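Local coordinates for argininosuccinate lyase (Chelativorans sp., PDB 6RXA), which is a C–N lyase of the aspartase/fumarase superfamily, known as EDDS lyase, that probably also splits argininosuccinate into fumarate and L-arginine, at residues W437-V440 and L441-G445; I493-T496 and D497-Y500. The protein carries 2 engineered substitutions. All blocks are in the same frame, centred on the assembly; numbering follows the deposited sequence.

Both contacts are local, between residues three to five positions apart along helices that follow each other in the chain: interaction 1 on helix 436-442 and the turn after it, interaction 2 on the last turns of helix 451-500. Their centres lie about 74 Å apart, on opposite sides of the chain's centre. Interaction 1 is partly buried, with N439, V440 and R443 enclosed, and its two arginines are fixed by carboxylates from other parts of the fold. Interaction 2 is a surface contact with no buried residue; its arginine grips a neutral amide one turn back, and a water ties D497 to the backbone. Interaction 1 also has a CH-pi contact on an indole face.

Interaction 1: W437-V440 and L441-G445; sequences WQNV and LRREG
L441 packs over one face of the W437 indole, one helical turn back. Its CG stands 4.0 Å from the centroid of the five-membered ring and 21° off the ring normal, a CH-pi contact, while CD1 comes to 3.5 Å from W437 NE1. The indole reaches this place because W437 CG is anti to the backbone N (chi1 -175°). The same L441 CD1 also meets Q438 NE2 at 3.7 Å, the glutamine chain being bent at chi2. R442 uses Q438 differently. Its chain bends at chi3 and folds the guanidinium back over the helix, bringing Q438 O 3.5 Å above the guanidinium plane, over its centre; the same oxygen accepts the R442 backbone N-H. Two of its nitrogens form salt bridges: NE with D369 and NH1 with D432. R442 NH2 lies 3.3 Å from N439 ND2, but both are donors, and ND2 is instead bonded to the carbonyls of A433 and D435.

These contacts belong to the C-terminal turn of helix 436-442, where L441 and R442 make i to i+4 bonds but that of R443, N to N439 O, is only weak; R443 N also donates to V440 O at 3.0 Å. R443 is then the centre of an inverse gamma turn. Its side chain, extended from CG to NE, runs alongside N439, and NH2 donates to N439 O at 3.0 Å, close to the guanidinium plane. The planes of the N439 amide and the R443 guanidinium are almost parallel, 2° apart, but offset. R443 NH2 also meets D369, whose two carboxylate oxygens thus serve the two arginines separately, and NE reaches Q164 on strand 161-167; the same side chain packs on G205 of the second subunit.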
loop_
_atom_site.group_PDB
_atom_site.type_symbol
_atom_site.label_atom_id
_atom_site.label_comp_id
_atom_site.label_asym_id
_atom_site.label_seq_id
_atom_site.Cartn_x
_atom_site.Cartn_y
_atom_site.Cartn_z
ATOM N N TRP A 437 -29.668 -31.640 -10.136
ATOM C CA TRP A 437 -30.201 -30.930 -11.289
ATOM C C TRP A 437 -31.523 -30.259 -10.939
ATOM O O TRP A 437 -31.782 -29.133 -11.380
ATOM C CB TRP A 437 -30.367 -31.871 -12.482
ATOM C CG TRP A 437 -30.806 -31.147 -13.727
ATOM C CD1 TRP A 437 -31.935 -31.373 -14.463
ATOM C CD2 TRP A 437 -30.131 -30.056 -14.359
ATOM N NE1 TRP A 437 -31.997 -30.493 -15.523
ATOM C CE2 TRP A 437 -30.895 -29.678 -15.481
ATOM C CE3 TRP A 437 -28.943 -29.363 -14.087
ATOM C CZ2 TRP A 437 -30.515 -28.639 -16.327
ATOM C CZ3 TRP A 437 -28.571 -28.335 -14.930
ATOM C CH2 TRP A 437 -29.352 -27.983 -16.034
ATOM N N GLN A 438 -32.361 -30.925 -10.134
ATOM C CA GLN A 438 -33.574 -30.268 -9.650
ATOM C C GLN A 438 -33.246 -29.075 -8.757
ATOM O O GLN A 438 -34.007 -28.100 -8.730
ATOM C CB GLN A 438 -34.505 -31.247 -8.937
ATOM C CG GLN A 438 -35.038 -32.347 -9.839
ATOM C CD GLN A 438 -35.796 -31.820 -11.043
ATOM O OE1 GLN A 438 -36.674 -30.967 -10.920
ATOM N NE2 GLN A 438 -35.452 -32.326 -12.219
ATOM N N ASN A 439 -32.131 -29.128 -8.011
ATOM C CA ASN A 439 -31.723 -27.955 -7.240
ATOM C C ASN A 439 -31.479 -26.776 -8.176
ATOM O O ASN A 439 -31.824 -25.630 -7.859
ATOM C CB ASN A 439 -30.431 -28.219 -6.453
ATOM C CG ASN A 439 -30.659 -28.924 -5.141
ATOM O OD1 ASN A 439 -30.210 -28.455 -4.096
ATOM N ND2 ASN A 439 -31.318 -30.062 -5.187
ATOM N N VAL A 440 -30.841 -27.037 -9.322
ATOM C CA VAL A 440 -30.571 -25.978 -10.286
ATOM C C VAL A 440 -31.870 -25.468 -10.885
ATOM O O VAL A 440 -32.123 -24.259 -10.925
ATOM C CB VAL A 440 -29.604 -26.483 -11.373
ATOM C CG1 VAL A 440 -29.518 -25.489 -12.496
ATOM C CG2 VAL A 440 -28.216 -26.718 -10.773
ATOM N N LEU A 441 -32.733 -26.388 -11.327
ATOM C CA LEU A 441 -33.974 -25.992 -11.982
ATOM C C LEU A 441 -34.874 -25.185 -11.054
ATOM O O LEU A 441 -35.576 -24.266 -11.502
ATOM C CB LEU A 441 -34.704 -27.232 -12.494
ATOM C CG LEU A 441 -34.035 -27.985 -13.639
ATOM C CD1 LEU A 441 -34.902 -29.179 -14.074
ATOM C CD2 LEU A 441 -33.765 -27.060 -14.802
ATOM N N ARG A 442 -34.895 -25.518 -9.761
ATOM C CA ARG A 442 -35.730 -24.768 -8.826
ATOM C C ARG A 442 -35.244 -23.337 -8.622
ATOM O O ARG A 442 -36.050 -22.472 -8.260
ATOM C CB ARG A 442 -35.787 -25.490 -7.476
ATOM C CG ARG A 442 -36.760 -26.651 -7.480
ATOM C CD ARG A 442 -36.955 -27.220 -6.095
ATOM N NE ARG A 442 -35.809 -28.003 -5.652
ATOM C CZ ARG A 442 -35.687 -29.321 -5.818
ATOM N NH1 ARG A 442 -36.644 -30.024 -6.410
ATOM N NH2 ARG A 442 -34.603 -29.941 -5.374
ATOM N N ARG A 443 -33.960 -23.069 -8.847
ATOM C CA ARG A 443 -33.386 -21.738 -8.644
ATOM C C ARG A 443 -33.493 -20.971 -9.958
ATOM O O ARG A 443 -32.519 -20.799 -10.699
ATOM C CB ARG A 443 -31.949 -21.857 -8.155
ATOM C CG ARG A 443 -31.833 -22.404 -6.735
ATOM C CD ARG A 443 -30.397 -22.804 -6.388
ATOM N NE ARG A 443 -30.303 -23.012 -4.945
ATOM C CZ ARG A 443 -30.834 -24.049 -4.308
ATOM N NH1 ARG A 443 -30.742 -24.149 -2.984
ATOM N NH2 ARG A 443 -31.464 -24.993 -4.994
ATOM N N GLU A 444 -34.712 -20.494 -10.237
ATOM C CA GLU A 444 -35.055 -19.948 -11.548
ATOM C C GLU A 444 -35.321 -18.441 -11.565
ATOM O O GLU A 444 -35.735 -17.914 -12.602
ATOM C CB GLU A 444 -36.241 -20.709 -12.150
ATOM C CG GLU A 444 -37.479 -20.716 -11.271
ATOM C CD GLU A 444 -38.658 -21.383 -11.949
ATOM O OE1 GLU A 444 -39.740 -21.456 -11.327
ATOM O OE2 GLU A 444 -38.496 -21.830 -13.105
ATOM N N GLY A 445 -35.062 -17.725 -10.482
ATOM C CA GLY A 445 -35.225 -16.286 -10.492
ATOM C C GLY A 445 -34.082 -15.543 -11.184
ATOM O O GLY A 445 -33.153 -16.124 -11.756
#

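Interaction 2: I493-T496 and D497-Y500; sequences IIQT and DRKY
R498 grips Q495 OE1 side-on with two nitrogens. NH2 donates to OE1 at 2.8 Å, with an N-H...O angle of 152° and in the carbonyl plane of the amide; R498 NE donates to the same OE1 at 3.1 Å, tilted from that plane. The oxygen lies near the plane of the guanidinium, yet the two flat groups are turned 51° against each other. Bends make the clasp possible: Q495 turns at chi2, and R498 leaves the backbone extended before swinging at chi3 (74°) back toward the amide. Replacing Q495 with an alanine would probably leave R498 NE and NH2 without this shared acceptor and the guanidinium freer to swing into solvent.

A second layer comes from K499, whose CG lies 3.7 Å above the R498 guanidinium, over its centre, while its CD rests 3.2 Å from Q495 O. That oxygen also accepts the K499 backbone N-H, one of four successive i to i+4 bonds, from D497 to Y500, that set the spacing of these side chains. K499 CB in turn covers one face of the Y500 ring, 3.5 Å above its centre. The tyrosine crosses T496 at about a right angle, with Y500 CD2 4.2 Å from T496 CG2; T496 OG1 itself bonds back to Q492 O within the helix. Round the helix, a water donates to I494 O and to D497 OD2, each at 2.7 Å, so I494 O serves both this water and the R498 backbone N-H.

All of this sits on the last turns of the long helix 451-500, whose side chains here touch helix 62-79: I493 meets S65, I494 meets S70, and D497 lies against E63 and A66.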
loop_
_atom_site.group_PDB
_atom_site.type_symbol
_atom_site.label_atom_id
_atom_site.label_comp_id
_atom_site.label_asym_id
_atom_site.label_seq_id
_atom_site.Cartn_x
_atom_site.Cartn_y
_atom_site.Cartn_z
ATOM N N ILE A 493 0.993 22.759 -44.979
ATOM C CA ILE A 493 1.909 23.845 -44.662
ATOM C C ILE A 493 3.255 23.628 -45.339
ATOM O O ILE A 493 3.803 24.541 -45.970
ATOM C CB ILE A 493 2.053 23.977 -43.137
ATOM C CG1 ILE A 493 0.765 24.547 -42.535
ATOM C CG2 ILE A 493 3.231 24.864 -42.786
ATOM C CD1 ILE A 493 0.598 24.298 -41.036
ATOM N N ILE A 494 3.809 22.421 -45.223
ATOM C CA ILE A 494 5.133 22.161 -45.789
ATOM C C ILE A 494 5.107 22.336 -47.303
ATOM O O ILE A 494 6.004 22.948 -47.900
ATOM C CB ILE A 494 5.643 20.768 -45.380
ATOM C CG1 ILE A 494 5.948 20.729 -43.883
ATOM C CG2 ILE A 494 6.889 20.405 -46.194
ATOM C CD1 ILE A 494 6.250 19.330 -43.345
ATOM N N GLN A 495 4.090 21.773 -47.960
ATOM C CA GLN A 495 4.074 21.796 -49.416
ATOM C C GLN A 495 3.754 23.183 -49.956
ATOM O O GLN A 495 4.291 23.589 -50.996
ATOM C CB GLN A 495 3.071 20.779 -49.953
ATOM C CG GLN A 495 3.501 19.350 -49.731
ATOM C CD GLN A 495 4.834 19.052 -50.385
ATOM O OE1 GLN A 495 5.034 19.329 -51.566
ATOM N NE2 GLN A 495 5.763 18.513 -49.612
ATOM N N THR A 496 2.849 23.908 -49.291
ATOM C CA THR A 496 2.542 25.264 -49.728
ATOM C C THR A 496 3.774 26.155 -49.627
ATOM O O THR A 496 4.065 26.934 -50.542
ATOM C CB THR A 496 1.382 25.837 -48.913
ATOM O OG1 THR A 496 0.194 25.086 -49.188
ATOM C CG2 THR A 496 1.154 27.299 -49.272
ATOM N N ASP A 497 4.526 26.034 -48.534
ATOM C CA ASP A 497 5.768 26.784 -48.418
ATOM C C ASP A 497 6.753 26.382 -49.508
ATOM O O ASP A 497 7.386 27.242 -50.128
ATOM C CB ASP A 497 6.373 26.565 -47.033
ATOM C CG ASP A 497 7.771 27.119 -46.928
ATOM O OD1 ASP A 497 7.914 28.354 -46.798
ATOM O OD2 ASP A 497 8.725 26.319 -47.008
ATOM N N ARG A 498 6.875 25.079 -49.782
ATOM C CA ARG A 498 7.882 24.621 -50.736
ATOM C C ARG A 498 7.603 25.135 -52.142
ATOM O O ARG A 498 8.534 25.501 -52.874
ATOM C CB ARG A 498 7.961 23.092 -50.730
ATOM C CG ARG A 498 8.921 22.538 -51.783
ATOM C CD ARG A 498 9.040 21.024 -51.745
ATOM N NE ARG A 498 7.864 20.352 -52.290
ATOM C CZ ARG A 498 7.649 20.140 -53.586
ATOM N NH1 ARG A 498 8.522 20.562 -54.496
ATOM N NH2 ARG A 498 6.548 19.511 -53.972
ATOM N N LYS A 499 6.335 25.169 -52.552
ATOM C CA LYS A 499 6.007 25.442 -53.941
ATOM C C LYS A 499 5.547 26.862 -54.211
ATOM O O LYS A 499 5.739 27.357 -55.324
ATOM C CB LYS A 499 4.897 24.495 -54.411
ATOM C CG LYS A 499 5.276 23.023 -54.337
ATOM C CD LYS A 499 4.117 22.162 -53.851
ATOM C CE LYS A 499 3.320 21.612 -55.005
ATOM N NZ LYS A 499 2.083 20.947 -54.543
ATOM N N TYR A 500 4.927 27.519 -53.237
ATOM C CA TYR A 500 4.208 28.752 -53.508
ATOM C C TYR A 500 4.716 29.961 -52.740
ATOM O O TYR A 500 4.275 31.075 -53.046
ATOM C CB TYR A 500 2.692 28.551 -53.276
ATOM C CG TYR A 500 2.190 27.314 -53.983
ATOM C CD1 TYR A 500 2.357 27.174 -55.354
ATOM C CD2 TYR A 500 1.587 26.280 -53.287
ATOM C CE1 TYR A 500 1.939 26.041 -56.008
ATOM C CE2 TYR A 500 1.162 25.140 -53.934
ATOM C CZ TYR A 500 1.333 25.024 -55.291
ATOM O OH TYR A 500 0.918 23.887 -55.944
HETATM O O HOH W 1 8.487 23.625 -47.117
#